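Local coordinates for oxysterol-binding protein homolog 1 (PDB 5H28), which transfers sterols and other lipids between membranes, its ankyrin-repeat domain, the part described here, targeting it to the nucleus-vacuole junction through NVJ1, at residues Met44-Val49 / Asn87-Ile92; Leu77-Arg82 / Gln108-Asp113. One frame throughout, in Å; residues are numbered along the deposited sequence.

Contact 1. Residues Met44-Val49 / Asn87-Ile92; sequences MLHYAV and NTPLHI
His46, on helix 44-51, and Pro89, in the first turn of helix 89-95, bring their backbones to within 4.9 Å, CA to CA. The His46 imidazole reaches across beside the proline: its CG lies anti to the carbonyl carbon (chi1 -79°), and NE2 gives a nearly straight hydrogen bond of 2.8 Å to Asn87 O (N-H...O angle 174°). The acceptor sits in the ring plane, whereas the donor stands above the carbonyl plane of Asn87. Pro89 covers one face of the same ring, its CG 3.9 Å from the ring centroid in a CH-pi contact, so the imidazole is held both at an edge and over a face. Leu45 meets the proline at about a right angle, CD2 lying 3.8 Å from Pro89 CG. Farther along, Val49 CG1 packs 4.0 Å from Ile92 CG2, and Ile101 of the next helix, 99-106, also touches Val49. Thr88 is the N-cap of helix 89-95: its OG1 accepts from His91 N (3.2 Å) and is hydrogen-bonded to His91 ND1 (2.8 Å), while His91 NE2 bonds to Leu121 O. Thr88-Pro89-Leu90-His91 is thus the TPLH signature that opens the first helix of an ankyrin repeat. His46 in the preceding predicted repeat and His91 in the next each reach forward to a backbone carbonyl, the link between neighbours characteristic of an ankyrin stack.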
ATOM      1  N   MET A  44       8.307  12.109 -15.574  1.00  6.43           N
ATOM      2  CA  MET A  44       7.312  12.540 -16.543  1.00  7.31           C
ATOM      3  C   MET A  44       5.915  12.739 -15.967  1.00  6.87           C
ATOM      4  O   MET A  44       5.244  13.715 -16.300  1.00  5.99           O
ATOM      5  CB  MET A  44       7.258  11.566 -17.720  1.00  6.78           C
ATOM      6  CG  MET A  44       6.189  11.917 -18.755  1.00  5.94           C
ATOM      7  SD  MET A  44       6.411  11.046 -20.318  1.00 10.32           S
ATOM      8  CE  MET A  44       6.368   9.347 -19.764  1.00  8.18           C
ATOM      9  N   LEU A  45       5.472  11.831 -15.105  1.00  5.23           N
ATOM     10  CA  LEU A  45       4.146  11.975 -14.521  1.00  6.23           C
ATOM     11  C   LEU A  45       4.079  13.222 -13.637  1.00  5.48           C
ATOM     12  O   LEU A  45       3.047  13.894 -13.592  1.00  6.29           O
ATOM     13  CB  LEU A  45       3.758  10.723 -13.728  1.00  7.66           C
ATOM     14  CG  LEU A  45       2.312  10.694 -13.220  1.00  8.37           C
ATOM     15  CD1 LEU A  45       1.347  10.923 -14.377  1.00  9.60           C
ATOM     16  CD2 LEU A  45       2.039   9.352 -12.552  1.00  9.61           C
ATOM     17  N   HIS A  46       5.173  13.536 -12.942  1.00  6.10           N
ATOM     18  CA  HIS A  46       5.211  14.737 -12.110  1.00  6.25           C
ATOM     19  C   HIS A  46       5.013  15.952 -13.007  1.00  6.28           C
ATOM     20  O   HIS A  46       4.194  16.827 -12.727  1.00  6.72           O
ATOM     21  CB  HIS A  46       6.569  14.895 -11.414  1.00  6.54           C
ATOM     22  CG  HIS A  46       6.746  14.036 -10.202  1.00  6.61           C
ATOM     23  ND1 HIS A  46       6.941  12.673 -10.272  1.00  6.76           N
ATOM     24  CD2 HIS A  46       6.792  14.355  -8.887  1.00  7.53           C
ATOM     25  CE1 HIS A  46       7.100  12.192  -9.052  1.00  5.85           C
ATOM     26  NE2 HIS A  46       7.013  13.193  -8.192  1.00  6.20           N
ATOM     27  N   TYR A  47       5.784  16.007 -14.087  1.00  6.21           N
ATOM     28  CA  TYR A  47       5.695  17.135 -14.998  1.00  4.88           C
ATOM     29  C   TYR A  47       4.343  17.221 -15.690  1.00  5.66           C
ATOM     30  O   TYR A  47       3.841  18.313 -15.938  1.00  7.20           O
ATOM     31  CB  TYR A  47       6.824  17.073 -16.034  1.00  6.19           C
ATOM     32  CG  TYR A  47       8.201  17.214 -15.420  1.00  8.20           C
ATOM     33  CD1 TYR A  47       8.471  18.224 -14.499  1.00  8.60           C
ATOM     34  CD2 TYR A  47       9.231  16.337 -15.755  1.00 10.73           C
ATOM     35  CE1 TYR A  47       9.731  18.357 -13.921  1.00  9.59           C
ATOM     36  CE2 TYR A  47      10.499  16.462 -15.180  1.00 10.48           C
ATOM     37  CZ  TYR A  47      10.737  17.474 -14.266  1.00 10.49           C
ATOM     38  OH  TYR A  47      11.981  17.605 -13.687  1.00 13.55           O
ATOM     39  N   ALA A  48       3.747  16.074 -15.994  1.00  5.41           N
ATOM     40  CA  ALA A  48       2.447  16.070 -16.650  1.00  5.63           C
ATOM     41  C   ALA A  48       1.389  16.623 -15.708  1.00  5.52           C
ATOM     42  O   ALA A  48       0.512  17.373 -16.128  1.00  5.90           O
ATOM     43  CB  ALA A  48       2.081  14.664 -17.082  1.00  6.31           C
ATOM     44  N   VAL A  49       1.467  16.251 -14.433  1.00  6.03           N
ATOM     45  CA  VAL A  49       0.509  16.746 -13.452  1.00  7.54           C
ATOM     46  C   VAL A  49       0.608  18.268 -13.353  1.00  8.01           C
ATOM     47  O   VAL A  49      -0.384  18.951 -13.097  1.00 10.01           O
ATOM     48  CB  VAL A  49       0.763  16.119 -12.059  1.00  8.77           C
ATOM     49  CG1 VAL A  49      -0.019  16.867 -10.984  1.00 12.02           C
ATOM     50  CG2 VAL A  49       0.358  14.659 -12.077  1.00 11.01           C
ATOM     51  N   ASN A  87       8.311  14.199  -2.929  1.00  6.53           N
ATOM     52  CA  ASN A  87       6.940  14.334  -3.414  1.00  5.98           C
ATOM     53  C   ASN A  87       6.594  13.353  -4.520  1.00  5.49           C
ATOM     54  O   ASN A  87       7.409  13.072  -5.399  1.00  6.43           O
ATOM     55  CB  ASN A  87       6.672  15.745  -3.943  1.00  5.67           C
ATOM     56  CG  ASN A  87       6.584  16.774  -2.842  1.00  4.28           C
ATOM     57  OD1 ASN A  87       5.985  16.529  -1.799  1.00  7.25           O
ATOM     58  ND2 ASN A  87       7.173  17.946  -3.077  1.00  7.66           N
ATOM     59  N   THR A  88       5.363  12.857  -4.470  1.00  6.07           N
ATOM     60  CA  THR A  88       4.839  11.934  -5.471  1.00  6.60           C
ATOM     61  C   THR A  88       3.938  12.766  -6.375  1.00  5.62           C
ATOM     62  O   THR A  88       3.672  13.932  -6.084  1.00  4.82           O
ATOM     63  CB  THR A  88       3.946  10.865  -4.831  1.00  6.59           C
ATOM     64  OG1 THR A  88       2.808  11.506  -4.234  1.00  6.12           O
ATOM     65  CG2 THR A  88       4.702  10.092  -3.770  1.00  7.54           C
ATOM     66  N   PRO A  89       3.469  12.183  -7.490  1.00  5.97           N
ATOM     67  CA  PRO A  89       2.587  12.940  -8.379  1.00  4.84           C
ATOM     68  C   PRO A  89       1.334  13.397  -7.630  1.00  3.85           C
ATOM     69  O   PRO A  89       0.804  14.474  -7.898  1.00  5.73           O
ATOM     70  CB  PRO A  89       2.282  11.934  -9.484  1.00  5.06           C
ATOM     71  CG  PRO A  89       3.593  11.195  -9.594  1.00  5.24           C
ATOM     72  CD  PRO A  89       3.935  10.946  -8.140  1.00  6.83           C
ATOM     73  N   LEU A  90       0.877  12.577  -6.689  1.00  4.39           N
ATOM     74  CA  LEU A  90      -0.306  12.906  -5.896  1.00  4.81           C
ATOM     75  C   LEU A  90      -0.040  14.139  -5.028  1.00  6.05           C
ATOM     76  O   LEU A  90      -0.925  14.977  -4.860  1.00  5.95           O
ATOM     77  CB  LEU A  90      -0.708  11.718  -5.019  1.00  5.59           C
ATOM     78  CG  LEU A  90      -2.010  11.859  -4.225  1.00  4.74           C
ATOM     79  CD1 LEU A  90      -3.205  11.976  -5.167  1.00  8.29           C
ATOM     80  CD2 LEU A  90      -2.170  10.650  -3.312  1.00  7.79           C
ATOM     81  N   HIS A  91       1.169  14.254  -4.478  1.00  6.06           N
ATOM     82  CA  HIS A  91       1.513  15.423  -3.665  1.00  4.00           C
ATOM     83  C   HIS A  91       1.433  16.677  -4.528  1.00  5.21           C
ATOM     84  O   HIS A  91       0.904  17.708  -4.108  1.00  4.55           O
ATOM     85  CB  HIS A  91       2.948  15.347  -3.132  1.00  4.56           C
ATOM     86  CG  HIS A  91       3.127  14.458  -1.941  1.00  3.90           C
ATOM     87  ND1 HIS A  91       3.358  13.105  -2.052  1.00  5.17           N
ATOM     88  CD2 HIS A  91       3.183  14.742  -0.617  1.00  4.15           C
ATOM     89  CE1 HIS A  91       3.555  12.594  -0.850  1.00  5.73           C
ATOM     90  NE2 HIS A  91       3.456  13.566   0.038  1.00  5.14           N
ATOM     91  N   ILE A  92       1.986  16.583  -5.732  1.00  4.35           N
ATOM     92  CA  ILE A  92       1.999  17.706  -6.655  1.00  6.13           C
ATOM     93  C   ILE A  92       0.586  18.083  -7.087  1.00  4.78           C
ATOM     94  O   ILE A  92       0.233  19.261  -7.125  1.00  6.54           O
ATOM     95  CB  ILE A  92       2.864  17.379  -7.906  1.00  7.02           C
ATOM     96  CG1 ILE A  92       4.288  16.995  -7.480  1.00  8.06           C
ATOM     97  CG2 ILE A  92       2.880  18.565  -8.860  1.00  8.57           C
ATOM     98  CD1 ILE A  92       5.044  18.053  -6.696  1.00  8.29           C
TER

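Contact 2. Residues Leu77-Arg82 / Gln108-Asp113; sequences LDLNER and QPTIND
The Asn80 amide faces Asn112, whose CB lies over one face of it, 3.8 Å from Asn80 CG; the two amide planes stand 80° apart, and Asn112 OD1 is hydrogen-bonded to Cys114 N. Asn112 N approaches from that same side, bonding to Asn80 OD1 at 2.8 Å from above the carbonyl plane. Thr110 O lies instead in the amide plane, where Asn80 ND2 donates to it over 2.8 Å with an N-H...O angle of 162°. With CG anti to the carbonyl carbon (chi1 -48°), the amide is directed at the backbone of Thr110-Asn112 and uses both its polar atoms there. A water close to the amide plane of Asn80 donates to Asn80 OD1 at 2.7 Å and also to Asn112 O. With an alanine here, Thr110 O and Asn112 N would probably be left without their mates. Beside this polar clasp, Leu79 CD2 presses on Gln108 CB (3.4 Å) and on Ile111 CD1 (3.9 Å), with Leu105 and Val61 also touching Leu79. A second water accepts from Leu79 N and meets Thr110 OG1. Each loop makes a type I turn, Asp78-Glu81 and Gln108-Ile111; in the first, Asp78 OD1 accepts from Asn80 N, an Asx turn. Segment 77-82 follows helix 54-64 and segment 108-113 follows helix 99-106; an asparagine side chain bonding to the backbone of the next loop is as in other ankyrin repeats.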
ATOM      1  N   LEU A  77       6.436   3.107 -15.315  1.00  8.55           N
ATOM      2  CA  LEU A  77       6.389   4.296 -14.484  1.00  8.32           C
ATOM      3  C   LEU A  77       5.745   3.986 -13.148  1.00  7.88           C
ATOM      4  O   LEU A  77       4.747   3.263 -13.070  1.00  9.25           O
ATOM      5  CB  LEU A  77       5.620   5.406 -15.202  1.00  8.64           C
ATOM      6  CG  LEU A  77       6.183   5.775 -16.578  1.00  9.07           C
ATOM      7  CD1 LEU A  77       5.379   6.924 -17.159  1.00 11.30           C
ATOM      8  CD2 LEU A  77       7.660   6.155 -16.460  1.00 11.03           C
ATOM      9  N   ASP A  78       6.342   4.529 -12.096  1.00  8.03           N
ATOM     10  CA  ASP A  78       5.867   4.337 -10.737  1.00  7.43           C
ATOM     11  C   ASP A  78       4.877   5.448 -10.417  1.00  7.46           C
ATOM     12  O   ASP A  78       5.226   6.628 -10.429  1.00  7.00           O
ATOM     13  CB  ASP A  78       7.053   4.398  -9.772  1.00  8.05           C
ATOM     14  CG  ASP A  78       6.679   4.014  -8.356  1.00  9.58           C
ATOM     15  OD1 ASP A  78       5.470   3.922  -8.053  1.00  8.83           O
ATOM     16  OD2 ASP A  78       7.604   3.811  -7.544  1.00 11.21           O
ATOM     17  N   LEU A  79       3.636   5.072 -10.141  1.00  7.45           N
ATOM     18  CA  LEU A  79       2.609   6.047  -9.816  1.00  8.04           C
ATOM     19  C   LEU A  79       2.997   6.790  -8.537  1.00  7.21           C
ATOM     20  O   LEU A  79       2.568   7.918  -8.303  1.00  8.24           O
ATOM     21  CB  LEU A  79       1.273   5.329  -9.620  1.00 10.79           C
ATOM     22  CG  LEU A  79      -0.006   6.065 -10.007  1.00 14.89           C
ATOM     23  CD1 LEU A  79       0.076   6.510 -11.458  1.00 10.63           C
ATOM     24  CD2 LEU A  79      -1.194   5.138  -9.799  1.00 12.20           C
ATOM     25  N   ASN A  80       3.836   6.150  -7.726  1.00  6.86           N
ATOM     26  CA  ASN A  80       4.273   6.708  -6.455  1.00  6.50           C
ATOM     27  C   ASN A  80       5.732   7.155  -6.434  1.00  6.09           C
ATOM     28  O   ASN A  80       6.352   7.217  -5.372  1.00  7.80           O
ATOM     29  CB  ASN A  80       4.015   5.678  -5.360  1.00  7.17           C
ATOM     30  CG  ASN A  80       2.616   5.111  -5.436  1.00  6.22           C
ATOM     31  OD1 ASN A  80       1.636   5.846  -5.321  1.00  8.16           O
ATOM     32  ND2 ASN A  80       2.510   3.803  -5.646  1.00  9.01           N
ATOM     33  N   GLU A  81       6.267   7.466  -7.613  1.00  6.18           N
ATOM     34  CA  GLU A  81       7.644   7.939  -7.756  1.00  5.52           C
ATOM     35  C   GLU A  81       7.878   9.158  -6.864  1.00  6.40           C
ATOM     36  O   GLU A  81       7.070  10.081  -6.856  1.00  5.84           O
ATOM     37  CB  GLU A  81       7.893   8.339  -9.214  1.00  7.06           C
ATOM     38  CG  GLU A  81       9.278   8.910  -9.519  1.00  7.88           C
ATOM     39  CD  GLU A  81      10.326   7.836  -9.729  1.00 12.78           C
ATOM     40  OE1 GLU A  81       9.959   6.738 -10.196  1.00 13.00           O
ATOM     41  OE2 GLU A  81      11.518   8.095  -9.446  1.00 14.66           O
ATOM     42  N   ARG A  82       8.980   9.171  -6.122  1.00  5.80           N
ATOM     43  CA  ARG A  82       9.287  10.315  -5.264  1.00  6.93           C
ATOM     44  C   ARG A  82      10.383  11.161  -5.904  1.00  7.46           C
ATOM     45  O   ARG A  82      11.404  10.622  -6.350  1.00  8.59           O
ATOM     46  CB  ARG A  82       9.747   9.841  -3.876  1.00  9.32           C
ATOM     47  CG  ARG A  82       8.675   9.098  -3.083  1.00 10.57           C
ATOM     48  CD  ARG A  82       9.182   8.586  -1.733  1.00 12.99           C
ATOM     49  NE  ARG A  82       9.234   9.611  -0.688  1.00 14.57           N
ATOM     50  CZ  ARG A  82      10.359  10.088  -0.162  1.00 15.72           C
ATOM     51  NH1 ARG A  82      11.533   9.643  -0.587  1.00 17.81           N
ATOM     52  NH2 ARG A  82      10.311  10.988   0.814  1.00 13.21           N
ATOM     53  N   GLN A 108      -6.571   4.502  -8.821  1.00  8.12           N
ATOM     54  CA  GLN A 108      -5.681   3.542  -9.467  1.00  7.91           C
ATOM     55  C   GLN A 108      -5.271   2.402  -8.546  1.00  7.58           C
ATOM     56  O   GLN A 108      -5.033   2.602  -7.359  1.00  8.76           O
ATOM     57  CB  GLN A 108      -4.436   4.251  -9.997  1.00  5.48           C
ATOM     58  CG  GLN A 108      -4.759   5.351 -10.990  1.00  8.14           C
ATOM     59  CD  GLN A 108      -5.742   4.890 -12.043  1.00  9.18           C
ATOM     60  OE1 GLN A 108      -5.441   4.005 -12.845  1.00 11.39           O
ATOM     61  NE2 GLN A 108      -6.932   5.478 -12.038  1.00 10.96           N
ATOM     62  N   PRO A 109      -5.178   1.184  -9.096  1.00  9.29           N
ATOM     63  CA  PRO A 109      -4.802  -0.025  -8.358  1.00  9.35           C
ATOM     64  C   PRO A 109      -3.504   0.050  -7.551  1.00  9.43           C
ATOM     65  O   PRO A 109      -3.436  -0.468  -6.437  1.00  9.55           O
ATOM     66  CB  PRO A 109      -4.719  -1.082  -9.457  1.00 10.95           C
ATOM     67  CG  PRO A 109      -5.751  -0.631 -10.430  1.00 11.09           C
ATOM     68  CD  PRO A 109      -5.504   0.858 -10.495  1.00  9.53           C
ATOM     69  N   THR A 110      -2.485   0.701  -8.101  1.00  9.41           N
ATOM     70  CA  THR A 110      -1.192   0.774  -7.425  1.00  8.56           C
ATOM     71  C   THR A 110      -0.892   2.046  -6.642  1.00  8.48           C
ATOM     72  O   THR A 110       0.230   2.228  -6.175  1.00  8.90           O
ATOM     73  CB  THR A 110      -0.035   0.577  -8.425  1.00  8.96           C
ATOM     74  OG1 THR A 110      -0.015   1.667  -9.355  1.00  9.98           O
ATOM     75  CG2 THR A 110      -0.200  -0.727  -9.181  1.00 11.53           C
ATOM     76  N   ILE A 111      -1.876   2.919  -6.483  1.00  6.30           N
ATOM     77  CA  ILE A 111      -1.635   4.163  -5.763  1.00  7.06           C
ATOM     78  C   ILE A 111      -1.330   3.929  -4.284  1.00  6.87           C
ATOM     79  O   ILE A 111      -1.859   3.005  -3.666  1.00  7.64           O
ATOM     80  CB  ILE A 111      -2.859   5.123  -5.873  1.00  6.73           C
ATOM     81  CG1 ILE A 111      -2.449   6.545  -5.481  1.00  8.77           C
ATOM     82  CG2 ILE A 111      -3.998   4.645  -4.974  1.00  8.76           C
ATOM     83  CD1 ILE A 111      -1.499   7.206  -6.468  1.00  7.33           C
ATOM     84  N   ASN A 112      -0.436   4.746  -3.736  1.00  6.45           N
ATOM     85  CA  ASN A 112      -0.122   4.685  -2.314  1.00  8.64           C
ATOM     86  C   ASN A 112      -0.205   6.123  -1.823  1.00  8.03           C
ATOM     87  O   ASN A 112       0.759   6.885  -1.947  1.00  9.59           O
ATOM     88  CB  ASN A 112       1.284   4.144  -2.044  1.00  7.69           C
ATOM     89  CG  ASN A 112       1.585   4.069  -0.557  1.00  8.81           C
ATOM     90  OD1 ASN A 112       0.757   4.458   0.268  1.00  7.14           O
ATOM     91  ND2 ASN A 112       2.765   3.577  -0.206  1.00 10.32           N
ATOM     92  N   ASP A 113      -1.359   6.499  -1.280  1.00  7.19           N
ATOM     93  CA  ASP A 113      -1.567   7.856  -0.794  1.00  6.96           C
ATOM     94  C   ASP A 113      -0.970   8.118   0.585  1.00  7.61           C
ATOM     95  O   ASP A 113      -1.190   9.177   1.160  1.00  9.22           O
ATOM     96  CB  ASP A 113      -3.070   8.195  -0.804  1.00  8.70           C
ATOM     97  CG  ASP A 113      -3.900   7.264   0.069  1.00  7.89           C
ATOM     98  OD1 ASP A 113      -3.434   6.150   0.381  1.00  9.17           O
ATOM     99  OD2 ASP A 113      -5.038   7.645   0.430  1.00 10.40           O
TER
HETATM  100  O   HOH W   1       2.707   2.185  -9.797  1.00 10.41           O
HETATM  101  O   HOH W   2       1.542   8.377  -4.522  1.00 16.75           O

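How the contacts relate
The two contacts cross along the chain, their segments alternating, and their centres lie 10 Å apart. Contact 1 joins helices 44-51 and 89-95, contact 2 the loops after helices 54-64 and 99-106, so the two tie the stack at the helices and at the loops. Segment 77-82 bridges them: Glu81 O lies 3.0 Å from His46 CE1, and Leu79 O 3.3 Å from Pro89 CD, both as packing. Leu45 CD2 and Leu79 CD1, 3.6 Å apart, continue the apolar filling from one contact into the other. No ligand lies at either site; the lipid-carrying OSBP-related domain is outside this chain, and both contacts belong to the ankyrin region that recognises NVJ1.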